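Local atomic coordinates of Endoglucanase(Endo-1,4-beta-glucanase)protein (PDB entry 6R2J), a protein that probably hydrolyses internal beta-1,4-glycosidic bonds of cellulose and related glucans as a family 5 endoglucanase, and binds the product cellobiose. Residues 22-27 with 61-66; 54-59 with 138-143; 75-80 with 128-133; 117-122 with 153-158. All blocks are in the same frame, centred on the assembly; numbering follows the deposited sequence.

Contact 1: 22-27 with 61-66; sequences GFAPHI and WERVQH
Arg63 drives the end of its side chain into a ring of backbone carbonyls supplied by the loop 22-27. The carbonyl oxygen of Phe23 is gripped twice: NH1 of Arg63 donates to Phe23 O at 2.7 Å and NH2 of Arg63 reaches the same oxygen at 2.9 Å, both with the oxygen close to the guanidinium plane. Arg63 NH2 also donates to Ile27 O at 2.8 Å, an acceptor lying 28° out of that plane, and makes a weak, bent bond to Ala24 O at 3.0 Å. Outside the loop segment, Arg63 NE bonds to Pro29 O and Arg63 NH1 to Ala21 O, and these flanking bonds fix the rotation of the group. An arginine suits this place because its flat head offers N-H groups in several directions, enough for several carbonyls of a loop that has no regular helix or strand. The chain is extended from CG to NE and spans the gap from the short helix to the loop. Ala24 to Ile27 form a type I turn, closed by Ile27 N to Ala24 O at 3.0 Å, which turns the Ala24 and Ile27 carbonyls toward one nitrogen. Packing adds little: Arg63 NH1 passes 3.7 Å from Gly22 C, the carbonyl carbon, while the Phe23 ring leads away to meet Trp289 edge-to-face. On the helix side, Trp61 NE1 donates almost straight to Gln65 OE1 at 2.9 Å, linking the start of the short helix to the residue just after it. The contact joins the loop after strand 14-18 to the short helix after strand 54-59, at the C-terminal rim of a TIM barrel, where this fold carries its substrate site.

Contact 2: 54-59 with 138-143; sequences LIRFPF and GYDIMN
At the heart of the (beta/alpha)8 barrel, beside the glycan pocket, Arg56 of strand 54-59 reaches through the barrel interior, past strand 93-98, to Asp140 and Asn143. Asn143 directly precedes pocket residue Glu144, and the Asn-Glu pair after the fourth strand is a signature of family 5 and its clan. The link to Asp140 is a salt bridge: Arg56 NE donates to Asp140 OD2 at 2.9 Å, nearly straight at 168°, while Arg56 NH2 adds a weak bond to the same oxygen at 3.3 Å. The guanidinium and carboxylate planes are turned 47° apart, yet OD2 lies at the edge of the guanidinium group. With CG anti to the backbone N (chi1 177°) and the chain extended as far as NE, Arg56 carries its head to both partners. A long, positively charged side chain with several N-H groups fits here, since Arg56 also forms salt bridges with Glu252 and Glu175. Asn143 is suited by its amide, whose two ends do different work: ND2 bonds to a bound Tris molecule, probably from the crystallisation liquor, whereas OD1 accepts from Arg56 NH2 at 2.8 Å, the donor tilted slightly from the carbonyl plane.

Contact 3: 75-80 with 128-133; sequences DQIRLL and ERFKGH
Helix 75-80 faces the last turn of the helix ending at Phe130, with the CA atoms of Ile77 and Arg129 7.8 Å apart and those of Leu80 and Phe130 9.0 Å apart. The join is made by the far end of the Phe130 ring. Its CZ meets Leu80 CB at 3.7 Å and Ile77 CG2 at 3.9 Å, both approaching obliquely to the ring, while Ile77 O lies at the ring edge. CG2 of Ile77 stands anti to the backbone N, which sets this methyl between the Phe130 ring and the Arg129 chain. The Arg129 chain bends at chi2 (-67°), bringing NH1 to 3.9 Å from Ile77 CG1, a van der Waals contact for an otherwise exposed arginine; its CB lies 4.1 Å above the centre of the Phe130 ring, so the ring has a neighbour on that face as well as at its far end. An isoleucine suits the junction, because branching at CB fills the space on both sides. A glycine in place of Ile77 would probably open a gap beside Phe130 CZ and leave the bent Arg129 chain freer to swing. After Phe130 the chain reverses in a type II turn closed by His133 N to Phe130 O at 3.1 Å; Gly132 has the positive phi of such turns, where a side chain would be jammed. Inward, Leu80 and Phe130 both rest on Leu96 of strand 93-98. This is packing between neighbouring outer helices over a barrel strand, as in TIM-barrel folds, with phenylalanine wedged where helices and sheet meet.

Contact 4: 117-122 with 153-158; sequences EAYASV and PGAAQA
Tyr119 lays the edge of its ring against the backbone of Ala155, where two neighbouring outer helices of the TIM barrel, 116-130 and 152-166, pack together. CE2 of Tyr119 comes to 3.2 Å from Ala155 O, which lies near the ring plane, so the slightly positive C-H edge probably meets the carbonyl favourably. Beside it, Tyr119 CD2 touches Ala155 CB at 3.9 Å. At the next residue, and about one turn further along the second helix, Ala120 CB sits 3.5 Å from Ala158 O and 4.3 Å from Ala158 CB. Alanine suits these places because nothing larger separates the backbones: the CA atoms of Ala120 and Ala158 are 5.4 Å apart. The short segments run the same way, crossing at -34° with their axes 8.8 Å apart at closest approach. With CG anti to its own backbone N (chi1 -174°), the tyrosine ring extends from its helix alongside the second one and down toward the barrel. Trp152 and Ala159 of helix 152-166 touch the ring as well, and Met98 of strand 93-98 also touches it. Its hydroxyl, Tyr119 OH, bonds to Ile141 O. A phenolic ring therefore does two jobs, filling the seam between the helices with its edge and reaching a polar partner with its end. A serine in place of Tyr119 would probably open a gap beside Ala155 and leave the backbone oxygen of Ile141 without a donor from Tyr119 OH. Trp123 also holds the ring directly, with planes at about 80°, and its NE1 supplies a further link by bonding to the same Ile141 O.

Overall arrangement
Contact 2 lies about 5 Å from the centre of the chain, with the other three around it. Its centre is about 13 Å from that of contact 3, where Phe57 CE2 touches Leu80 CD2 at 3.8 Å, and about 16 Å from that of contact 4, which it meets where Ile141 CD1 packs 3.7 Å from Ala156 O. Contact 1 rests on contact 2 through Val64 and Phe59, and its Trp61 packs on Tyr119 and Val122 of contact 4. Contacts 3 and 4 share helix 116-130 without touching. Of contacts 1 and 2, the second is closer to the glycan: the Asn143 side chain is about 7 Å from a bound glucose unit, that of Pro25 in contact 1 about 12 Å.

Contact 1: 22-27 with 61-66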
loop_
_atom_site.group_PDB
_atom_site.type_symbol
_atom_site.label_atom_id
_atom_site.label_comp_id
_atom_site.label_asym_id
_atom_site.label_seq_id
_atom_site.Cartn_x
_atom_site.Cartn_y
_atom_site.Cartn_z
ATOM N N GLY A 22 0.096 9.619 7.508
ATOM C CA GLY A 22 1.469 9.305 7.782
ATOM C C GLY A 22 2.441 10.416 7.489
ATOM O O GLY A 22 3.652 10.178 7.542
ATOM N N PHE A 23 1.956 11.606 7.174
ATOM C CA PHE A 23 2.810 12.741 6.876
ATOM C C PHE A 23 3.631 13.157 8.102
ATOM O O PHE A 23 3.193 13.018 9.254
ATOM C CB PHE A 23 1.907 13.927 6.498
ATOM C CG PHE A 23 1.484 13.985 5.041
ATOM C CD1 PHE A 23 1.351 12.830 4.275
ATOM C CD2 PHE A 23 1.231 15.221 4.443
ATOM C CE1 PHE A 23 0.974 12.913 2.932
ATOM C CE2 PHE A 23 0.893 15.322 3.109
ATOM C CZ PHE A 23 0.747 14.171 2.337
ATOM N N ALA A 24 4.803 13.731 7.825
ATOM C CA ALA A 24 5.686 14.303 8.844
ATOM C C ALA A 24 5.893 13.306 9.987
ATOM O O ALA A 24 5.651 13.630 11.154
ATOM C CB ALA A 24 5.146 15.628 9.348
ATOM N N PRO A 25 6.344 12.087 9.684
ATOM C CA PRO A 25 6.398 11.053 10.728
ATOM C C PRO A 25 7.362 11.341 11.851
ATOM O O PRO A 25 7.246 10.683 12.894
ATOM C CB PRO A 25 6.818 9.788 9.976
ATOM C CG PRO A 25 7.449 10.275 8.711
ATOM C CD PRO A 25 6.812 11.596 8.378
ATOM N N HIS A 26 8.340 12.247 11.673
ATOM C CA HIS A 26 9.233 12.600 12.782
ATOM C C HIS A 26 8.540 13.447 13.846
ATOM O O HIS A 26 9.014 13.533 14.987
ATOM C CB HIS A 26 10.489 13.255 12.206
ATOM C CG HIS A 26 11.289 12.334 11.314
ATOM N ND1 HIS A 26 12.404 12.749 10.611
ATOM C CD2 HIS A 26 11.120 11.023 10.998
ATOM C CE1 HIS A 26 12.884 11.742 9.902
ATOM N NE2 HIS A 26 12.123 10.680 10.119
ATOM N N ILE A 27 7.425 14.073 13.487
ATOM C CA ILE A 27 6.616 14.842 14.423
ATOM C C ILE A 27 5.552 13.892 14.968
ATOM O O ILE A 27 4.537 13.614 14.308
ATOM C CB ILE A 27 6.027 16.107 13.777
ATOM C CG1 ILE A 27 7.153 16.912 13.109
ATOM C CG2 ILE A 27 5.286 16.982 14.832
ATOM C CD1 ILE A 27 6.701 18.137 12.366
ATOM N N TRP A 61 1.975 3.872 13.376
ATOM C CA TRP A 61 1.740 3.263 14.683
ATOM C C TRP A 61 1.815 4.306 15.807
ATOM O O TRP A 61 0.976 4.313 16.720
ATOM C CB TRP A 61 2.732 2.097 14.831
ATOM C CG TRP A 61 2.674 1.311 16.072
ATOM C CD1 TRP A 61 1.819 1.464 17.144
ATOM C CD2 TRP A 61 3.553 0.232 16.404
ATOM N NE1 TRP A 61 2.138 0.555 18.122
ATOM C CE2 TRP A 61 3.185 -0.224 17.691
ATOM C CE3 TRP A 61 4.624 -0.393 15.736
ATOM C CZ2 TRP A 61 3.836 -1.273 18.316
ATOM C CZ3 TRP A 61 5.282 -1.416 16.373
ATOM C CH2 TRP A 61 4.893 -1.842 17.660
ATOM N N GLU A 62 2.758 5.252 15.699
ATOM C CA GLU A 62 2.982 6.236 16.751
ATOM C C GLU A 62 1.764 7.121 16.995
ATOM O O GLU A 62 1.634 7.693 18.079
ATOM C CB GLU A 62 4.201 7.085 16.382
ATOM C CG GLU A 62 5.531 6.327 16.447
ATOM C CD GLU A 62 5.920 5.629 15.130
ATOM O OE1 GLU A 62 5.084 5.561 14.210
ATOM O OE2 GLU A 62 7.067 5.130 15.022
ATOM N N ARG A 63 0.874 7.257 16.028
ATOM C CA ARG A 63 -0.314 8.068 16.220
ATOM C C ARG A 63 -1.503 7.257 16.714
ATOM O O ARG A 63 -2.432 7.859 17.265
ATOM C CB ARG A 63 -0.620 8.867 14.934
ATOM C CG ARG A 63 0.389 9.981 14.677
ATOM C CD ARG A 63 0.261 10.661 13.315
ATOM N NE ARG A 63 1.271 11.729 13.209
ATOM C CZ ARG A 63 1.943 12.078 12.107
ATOM N NH1 ARG A 63 1.719 11.481 10.958
ATOM N NH2 ARG A 63 2.836 13.067 12.156
ATOM N N VAL A 64 -1.520 5.931 16.482
ATOM C CA VAL A 64 -2.569 5.069 17.055
ATOM C C VAL A 64 -2.197 4.622 18.463
ATOM O O VAL A 64 -3.089 4.312 19.264
ATOM C CB VAL A 64 -2.988 3.838 16.216
ATOM C CG1 VAL A 64 -3.621 4.280 14.892
ATOM C CG2 VAL A 64 -1.807 2.879 16.044
ATOM N N GLN A 65 -0.897 4.540 18.766
ATOM C CA GLN A 65 -0.402 4.161 20.089
ATOM C C GLN A 65 0.807 5.044 20.400
ATOM O O GLN A 65 1.918 4.797 19.923
ATOM C CB GLN A 65 -0.056 2.678 20.152
ATOM C CG GLN A 65 0.153 2.184 21.584
ATOM C CD GLN A 65 0.381 0.687 21.662
ATOM O OE1 GLN A 65 0.975 0.104 20.765
ATOM N NE2 GLN A 65 -0.114 0.055 22.718
ATOM N N HIS A 66 0.606 6.061 21.237
ATOM C CA HIS A 66 1.698 6.991 21.506
ATOM C C HIS A 66 2.874 6.328 22.224
ATOM O O HIS A 66 4.015 6.787 22.107
ATOM C CB HIS A 66 1.201 8.157 22.369
ATOM C CG HIS A 66 0.298 9.112 21.649
ATOM N ND1 HIS A 66 -0.200 10.257 22.237
ATOM C CD2 HIS A 66 -0.220 9.076 20.401
ATOM C CE1 HIS A 66 -0.975 10.890 21.375
ATOM N NE2 HIS A 66 -1.018 10.186 20.259
#

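Contact 2: 54-59 with 138-143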
loop_
_atom_site.group_PDB
_atom_site.type_symbol
_atom_site.label_atom_id
_atom_site.label_comp_id
_atom_site.label_asym_id
_atom_site.label_seq_id
_atom_site.Cartn_x
_atom_site.Cartn_y
_atom_site.Cartn_z
ATOM N N LEU A 54 -10.339 0.866 -5.210
ATOM C CA LEU A 54 -9.282 0.379 -4.341
ATOM C C LEU A 54 -8.485 1.555 -3.789
ATOM O O LEU A 54 -8.065 2.444 -4.543
ATOM C CB LEU A 54 -8.376 -0.580 -5.125
ATOM C CG LEU A 54 -7.195 -1.259 -4.436
ATOM C CD1 LEU A 54 -7.759 -2.264 -3.435
ATOM C CD2 LEU A 54 -6.226 -1.900 -5.411
ATOM N N ILE A 55 -8.271 1.543 -2.479
ATOM C CA ILE A 55 -7.552 2.589 -1.775
ATOM C C ILE A 55 -6.572 1.931 -0.807
ATOM O O ILE A 55 -6.941 1.032 -0.044
ATOM C CB ILE A 55 -8.513 3.501 -0.990
ATOM C CG1 ILE A 55 -9.551 4.110 -1.936
ATOM C CG2 ILE A 55 -7.730 4.568 -0.217
ATOM C CD1 ILE A 55 -9.019 5.224 -2.792
ATOM N N ARG A 56 -5.324 2.386 -0.839
ATOM C CA ARG A 56 -4.337 2.059 0.177
ATOM C C ARG A 56 -4.167 3.290 1.055
ATOM O O ARG A 56 -3.934 4.394 0.548
ATOM C CB ARG A 56 -2.995 1.637 -0.432
ATOM C CG ARG A 56 -1.900 1.366 0.658
ATOM C CD ARG A 56 -0.732 0.737 -0.024
ATOM N NE ARG A 56 0.427 0.347 0.780
ATOM C CZ ARG A 56 1.541 1.054 0.917
ATOM N NH1 ARG A 56 1.658 2.256 0.364
ATOM N NH2 ARG A 56 2.558 0.535 1.586
ATOM N N PHE A 57 -4.303 3.117 2.361
ATOM C CA PHE A 57 -4.305 4.271 3.255
ATOM C C PHE A 57 -3.230 4.181 4.325
ATOM O O PHE A 57 -3.421 3.477 5.336
ATOM C CB PHE A 57 -5.675 4.457 3.897
ATOM C CG PHE A 57 -5.790 5.748 4.639
ATOM C CD1 PHE A 57 -5.934 6.935 3.937
ATOM C CD2 PHE A 57 -5.681 5.797 6.012
ATOM C CE1 PHE A 57 -6.024 8.168 4.584
ATOM C CE2 PHE A 57 -5.731 7.043 6.673
ATOM C CZ PHE A 57 -5.926 8.215 5.954
ATOM N N PRO A 58 -2.102 4.899 4.168
ATOM C CA PRO A 58 -1.063 4.898 5.215
ATOM C C PRO A 58 -1.472 5.643 6.495
ATOM O O PRO A 58 -2.115 6.703 6.466
ATOM C CB PRO A 58 0.146 5.570 4.535
ATOM C CG PRO A 58 -0.136 5.492 3.040
ATOM C CD PRO A 58 -1.643 5.546 2.912
ATOM N N PHE A 59 -1.060 5.071 7.627
ATOM C CA PHE A 59 -1.116 5.673 8.944
ATOM C C PHE A 59 0.162 5.218 9.642
ATOM O O PHE A 59 0.891 4.325 9.155
ATOM C CB PHE A 59 -2.418 5.264 9.626
ATOM C CG PHE A 59 -2.418 3.843 10.068
ATOM C CD1 PHE A 59 -2.702 2.836 9.171
ATOM C CD2 PHE A 59 -2.037 3.506 11.371
ATOM C CE1 PHE A 59 -2.667 1.509 9.571
ATOM C CE2 PHE A 59 -1.979 2.204 11.780
ATOM C CZ PHE A 59 -2.317 1.194 10.891
ATOM N N GLY A 138 -8.205 -4.962 3.826
ATOM C CA GLY A 138 -7.205 -5.715 4.553
ATOM C C GLY A 138 -6.174 -4.828 5.219
ATOM O O GLY A 138 -6.290 -3.597 5.252
ATOM N N TYR A 139 -5.174 -5.513 5.785
ATOM C CA TYR A 139 -4.158 -4.895 6.635
ATOM C C TYR A 139 -2.787 -5.058 5.988
ATOM O O TYR A 139 -2.251 -6.170 5.916
ATOM C CB TYR A 139 -4.103 -5.500 8.049
ATOM C CG TYR A 139 -5.354 -5.341 8.860
ATOM C CD1 TYR A 139 -5.986 -4.101 8.945
ATOM C CD2 TYR A 139 -5.899 -6.413 9.541
ATOM C CE1 TYR A 139 -7.106 -3.937 9.663
ATOM C CE2 TYR A 139 -7.060 -6.261 10.284
ATOM C CZ TYR A 139 -7.660 -5.011 10.337
ATOM O OH TYR A 139 -8.823 -4.807 11.058
ATOM N N ASP A 140 -2.200 -3.943 5.575
ATOM C CA ASP A 140 -0.811 -3.881 5.129
ATOM C C ASP A 140 -0.033 -3.617 6.414
ATOM O O ASP A 140 0.105 -2.484 6.875
ATOM C CB ASP A 140 -0.707 -2.796 4.065
ATOM C CG ASP A 140 0.631 -2.767 3.366
ATOM O OD1 ASP A 140 1.627 -3.327 3.909
ATOM O OD2 ASP A 140 0.669 -2.132 2.277
ATOM N N ILE A 141 0.399 -4.714 7.045
ATOM C CA ILE A 141 0.903 -4.634 8.408
ATOM C C ILE A 141 2.211 -3.853 8.534
ATOM O O ILE A 141 2.551 -3.404 9.632
ATOM C CB ILE A 141 1.021 -6.043 9.029
ATOM C CG1 ILE A 141 1.988 -6.939 8.260
ATOM C CG2 ILE A 141 -0.327 -6.745 9.063
ATOM C CD1 ILE A 141 2.357 -8.223 8.977
ATOM N N MET A 142 2.953 -3.642 7.451
ATOM C CA MET A 142 4.133 -2.788 7.549
ATOM C C MET A 142 4.547 -2.302 6.170
ATOM O O MET A 142 4.749 -3.112 5.277
ATOM C CB MET A 142 5.316 -3.551 8.166
ATOM C CG MET A 142 6.577 -2.731 8.418
ATOM S SD MET A 142 6.234 -1.313 9.469
ATOM C CE MET A 142 5.460 -2.080 10.885
ATOM N N ASN A 143 4.775 -1.002 6.052
ATOM C CA ASN A 143 5.350 -0.392 4.862
ATOM C C ASN A 143 6.885 -0.440 4.868
ATOM O O ASN A 143 7.551 -0.035 5.838
ATOM C CB ASN A 143 4.852 1.062 4.753
ATOM C CG ASN A 143 5.433 1.819 3.548
ATOM O OD1 ASN A 143 5.014 1.579 2.430
ATOM N ND2 ASN A 143 6.392 2.729 3.783
#

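Contact 3: 75-80 with 128-133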
loop_
_atom_site.group_PDB
_atom_site.type_symbol
_atom_site.label_atom_id
_atom_site.label_comp_id
_atom_site.label_asym_id
_atom_site.label_seq_id
_atom_site.Cartn_x
_atom_site.Cartn_y
_atom_site.Cartn_z
ATOM N N ASP A 75 -9.218 9.089 19.234
ATOM C CA ASP A 75 -9.494 9.972 18.101
ATOM C C ASP A 75 -8.853 9.456 16.810
ATOM O O ASP A 75 -9.386 9.678 15.730
ATOM C CB ASP A 75 -8.988 11.390 18.377
ATOM C CG ASP A 75 -9.848 12.162 19.367
ATOM O OD1 ASP A 75 -11.069 11.910 19.440
ATOM O OD2 ASP A 75 -9.295 13.045 20.075
ATOM N N GLN A 76 -7.661 8.852 16.889
ATOM C CA GLN A 76 -7.014 8.344 15.685
ATOM C C GLN A 76 -7.796 7.162 15.139
ATOM O O GLN A 76 -8.045 7.074 13.927
ATOM C CB GLN A 76 -5.553 7.998 15.994
ATOM C CG GLN A 76 -4.690 7.696 14.754
ATOM C CD GLN A 76 -4.166 8.930 13.996
ATOM O OE1 GLN A 76 -3.714 8.804 12.856
ATOM N NE2 GLN A 76 -4.235 10.121 14.624
ATOM N N ILE A 77 -8.258 6.288 16.028
ATOM C CA ILE A 77 -9.122 5.189 15.598
ATOM C C ILE A 77 -10.388 5.734 14.929
ATOM O O ILE A 77 -10.808 5.255 13.868
ATOM C CB ILE A 77 -9.457 4.251 16.778
ATOM C CG1 ILE A 77 -8.207 3.663 17.439
ATOM C CG2 ILE A 77 -10.380 3.104 16.330
ATOM C CD1 ILE A 77 -7.427 2.722 16.558
ATOM N N ARG A 78 -11.038 6.713 15.569
ATOM C CA ARG A 78 -12.212 7.380 15.005
ATOM C C ARG A 78 -11.895 7.952 13.624
ATOM O O ARG A 78 -12.704 7.852 12.696
ATOM C CB ARG A 78 -12.684 8.439 16.028
ATOM C CG ARG A 78 -13.923 9.293 15.674
ATOM C CD ARG A 78 -14.045 10.624 16.536
ATOM N NE ARG A 78 -12.758 11.333 16.681
ATOM C CZ ARG A 78 -12.117 11.977 15.700
ATOM N NH1 ARG A 78 -12.649 12.059 14.479
ATOM N NH2 ARG A 78 -10.947 12.562 15.956
ATOM N N LEU A 79 -10.690 8.489 13.444
ATOM C CA LEU A 79 -10.328 9.052 12.144
ATOM C C LEU A 79 -10.162 7.956 11.095
ATOM O O LEU A 79 -10.553 8.129 9.935
ATOM C CB LEU A 79 -9.034 9.847 12.292
ATOM C CG LEU A 79 -9.132 11.237 12.912
ATOM C CD1 LEU A 79 -7.762 11.695 13.380
ATOM C CD2 LEU A 79 -9.750 12.183 11.869
ATOM N N LEU A 80 -9.597 6.820 11.493
ATOM C CA LEU A 80 -9.491 5.690 10.576
ATOM C C LEU A 80 -10.862 5.086 10.279
ATOM O O LEU A 80 -11.139 4.686 9.142
ATOM C CB LEU A 80 -8.549 4.657 11.183
ATOM C CG LEU A 80 -7.058 4.981 11.184
ATOM C CD1 LEU A 80 -6.255 4.006 12.056
ATOM C CD2 LEU A 80 -6.576 4.947 9.780
ATOM N N GLU A 128 -9.341 -5.840 16.256
ATOM C CA GLU A 128 -10.552 -5.792 17.071
ATOM C C GLU A 128 -11.374 -4.543 16.775
ATOM O O GLU A 128 -12.605 -4.589 16.794
ATOM C CB GLU A 128 -10.176 -5.808 18.560
ATOM C CG GLU A 128 -9.649 -7.150 19.135
ATOM C CD GLU A 128 -9.010 -6.986 20.532
ATOM O OE1 GLU A 128 -9.349 -6.012 21.232
ATOM O OE2 GLU A 128 -8.166 -7.818 20.939
ATOM N N ARG A 129 -10.720 -3.423 16.486
ATOM C CA ARG A 129 -11.477 -2.201 16.217
ATOM C C ARG A 129 -12.165 -2.224 14.845
ATOM O O ARG A 129 -13.257 -1.653 14.688
ATOM C CB ARG A 129 -10.551 -0.986 16.294
ATOM C CG ARG A 129 -9.788 -0.755 17.597
ATOM C CD ARG A 129 -10.720 -0.400 18.761
ATOM N NE ARG A 129 -9.928 -0.281 19.983
ATOM C CZ ARG A 129 -9.740 0.855 20.650
ATOM N NH1 ARG A 129 -10.328 1.975 20.222
ATOM N NH2 ARG A 129 -8.983 0.891 21.739
ATOM N N PHE A 130 -11.532 -2.828 13.819
ATOM C CA PHE A 130 -12.018 -2.716 12.437
ATOM C C PHE A 130 -12.566 -4.004 11.831
ATOM O O PHE A 130 -13.132 -3.961 10.735
ATOM C CB PHE A 130 -10.922 -2.138 11.527
ATOM C CG PHE A 130 -10.334 -0.856 12.032
ATOM C CD1 PHE A 130 -11.109 0.249 12.193
ATOM C CD2 PHE A 130 -8.997 -0.765 12.343
ATOM C CE1 PHE A 130 -10.537 1.456 12.656
ATOM C CE2 PHE A 130 -8.430 0.410 12.810
ATOM C CZ PHE A 130 -9.201 1.526 12.963
ATOM N N LYS A 131 -12.473 -5.121 12.530
ATOM C CA LYS A 131 -13.078 -6.386 12.128
ATOM C C LYS A 131 -14.495 -6.204 11.599
ATOM O O LYS A 131 -15.384 -5.703 12.303
ATOM C CB LYS A 131 -13.082 -7.322 13.354
ATOM C CG LYS A 131 -13.779 -8.688 13.198
ATOM C CD LYS A 131 -13.829 -9.450 14.545
ATOM C CE LYS A 131 -14.511 -10.852 14.411
ATOM N NZ LYS A 131 -15.978 -10.850 14.808
ATOM N N GLY A 132 -14.701 -6.623 10.360
ATOM C CA GLY A 132 -16.028 -6.659 9.785
ATOM C C GLY A 132 -16.472 -5.396 9.083
ATOM O O GLY A 132 -17.616 -5.343 8.599
ATOM N N HIS A 133 -15.619 -4.384 9.019
ATOM C CA HIS A 133 -16.035 -3.119 8.452
ATOM C C HIS A 133 -16.200 -3.280 6.947
ATOM O O HIS A 133 -15.315 -3.841 6.289
ATOM C CB HIS A 133 -15.031 -2.006 8.750
ATOM C CG HIS A 133 -15.583 -0.655 8.450
ATOM N ND1 HIS A 133 -15.959 -0.277 7.180
ATOM C CD2 HIS A 133 -15.923 0.368 9.264
ATOM C CE1 HIS A 133 -16.487 0.930 7.221
ATOM N NE2 HIS A 133 -16.468 1.347 8.473
#

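Contact 4: 117-122 with 153-158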
loop_
_atom_site.group_PDB
_atom_site.type_symbol
_atom_site.label_atom_id
_atom_site.label_comp_id
_atom_site.label_asym_id
_atom_site.label_seq_id
_atom_site.Cartn_x
_atom_site.Cartn_y
_atom_site.Cartn_z
ATOM N N GLU A 117 6.069 -8.900 20.622
ATOM C CA GLU A 117 4.777 -8.922 21.307
ATOM C C GLU A 117 4.084 -7.561 21.279
ATOM O O GLU A 117 2.854 -7.493 21.349
ATOM C CB GLU A 117 4.977 -9.416 22.753
ATOM C CG GLU A 117 3.690 -9.694 23.568
ATOM C CD GLU A 117 2.473 -10.138 22.715
ATOM O OE1 GLU A 117 1.395 -9.494 22.798
ATOM O OE2 GLU A 117 2.595 -11.141 21.971
ATOM N N ALA A 118 4.844 -6.467 21.234
ATOM C CA ALA A 118 4.229 -5.145 21.196
ATOM C C ALA A 118 3.567 -4.880 19.847
ATOM O O ALA A 118 2.508 -4.250 19.772
ATOM C CB ALA A 118 5.300 -4.105 21.508
ATOM N N TYR A 119 4.210 -5.330 18.779
ATOM C CA TYR A 119 3.664 -5.250 17.430
ATOM C C TYR A 119 2.449 -6.157 17.266
ATOM O O TYR A 119 1.408 -5.724 16.774
ATOM C CB TYR A 119 4.810 -5.633 16.504
ATOM C CG TYR A 119 4.585 -5.518 15.059
ATOM C CD1 TYR A 119 4.071 -4.361 14.501
ATOM C CD2 TYR A 119 4.921 -6.558 14.226
ATOM C CE1 TYR A 119 3.862 -4.259 13.143
ATOM C CE2 TYR A 119 4.715 -6.468 12.859
ATOM C CZ TYR A 119 4.183 -5.312 12.314
ATOM O OH TYR A 119 3.987 -5.235 10.935
ATOM N N ALA A 120 2.565 -7.431 17.660
ATOM C CA ALA A 120 1.411 -8.323 17.634
ATOM C C ALA A 120 0.193 -7.722 18.347
ATOM O O ALA A 120 -0.929 -7.785 17.828
ATOM C CB ALA A 120 1.801 -9.661 18.249
ATOM N N SER A 121 0.389 -7.150 19.545
ATOM C CA SER A 121 -0.745 -6.640 20.321
ATOM C C SER A 121 -1.428 -5.485 19.602
ATOM O O SER A 121 -2.659 -5.438 19.513
ATOM C CB SER A 121 -0.297 -6.191 21.715
ATOM O OG SER A 121 -1.299 -5.398 22.318
ATOM N N VAL A 122 -0.636 -4.539 19.078
ATOM C CA VAL A 122 -1.218 -3.383 18.414
ATOM C C VAL A 122 -2.047 -3.839 17.225
ATOM O O VAL A 122 -3.122 -3.301 16.970
ATOM C CB VAL A 122 -0.184 -2.271 18.102
ATOM C CG1 VAL A 122 0.696 -2.613 16.947
ATOM C CG2 VAL A 122 -0.948 -0.962 17.904
ATOM N N PRO A 153 11.100 -10.815 9.237
ATOM C CA PRO A 153 10.242 -12.002 9.034
ATOM C C PRO A 153 9.536 -12.489 10.301
ATOM O O PRO A 153 8.351 -12.844 10.260
ATOM C CB PRO A 153 11.221 -13.032 8.457
ATOM C CG PRO A 153 12.258 -12.171 7.703
ATOM C CD PRO A 153 12.433 -10.971 8.616
ATOM N N GLY A 154 10.233 -12.501 11.439
ATOM C CA GLY A 154 9.591 -12.848 12.693
ATOM C C GLY A 154 8.516 -11.865 13.121
ATOM O O GLY A 154 7.529 -12.257 13.755
ATOM N N ALA A 155 8.726 -10.576 12.849
ATOM C CA ALA A 155 7.735 -9.566 13.217
ATOM C C ALA A 155 6.471 -9.742 12.396
ATOM O O ALA A 155 5.361 -9.642 12.933
ATOM C CB ALA A 155 8.301 -8.163 12.989
ATOM N N ALA A 156 6.636 -10.031 11.094
ATOM C CA ALA A 156 5.485 -10.239 10.212
ATOM C C ALA A 156 4.646 -11.432 10.657
ATOM O O ALA A 156 3.407 -11.365 10.645
ATOM C CB ALA A 156 5.945 -10.452 8.768
ATOM N N GLN A 157 5.296 -12.542 11.039
ATOM C CA GLN A 157 4.542 -13.686 11.543
ATOM C C GLN A 157 3.879 -13.408 12.898
ATOM O O GLN A 157 2.780 -13.923 13.172
ATOM C CB GLN A 157 5.448 -14.906 11.599
ATOM C CG GLN A 157 4.726 -16.202 11.831
ATOM C CD GLN A 157 3.951 -16.638 10.610
ATOM O OE1 GLN A 157 4.521 -16.906 9.566
ATOM N NE2 GLN A 157 2.644 -16.700 10.735
ATOM N N ALA A 158 4.526 -12.636 13.771
ATOM C CA ALA A 158 3.910 -12.307 15.051
ATOM C C ALA A 158 2.619 -11.528 14.844
ATOM O O ALA A 158 1.600 -11.835 15.470
ATOM C CB ALA A 158 4.904 -11.557 15.940
#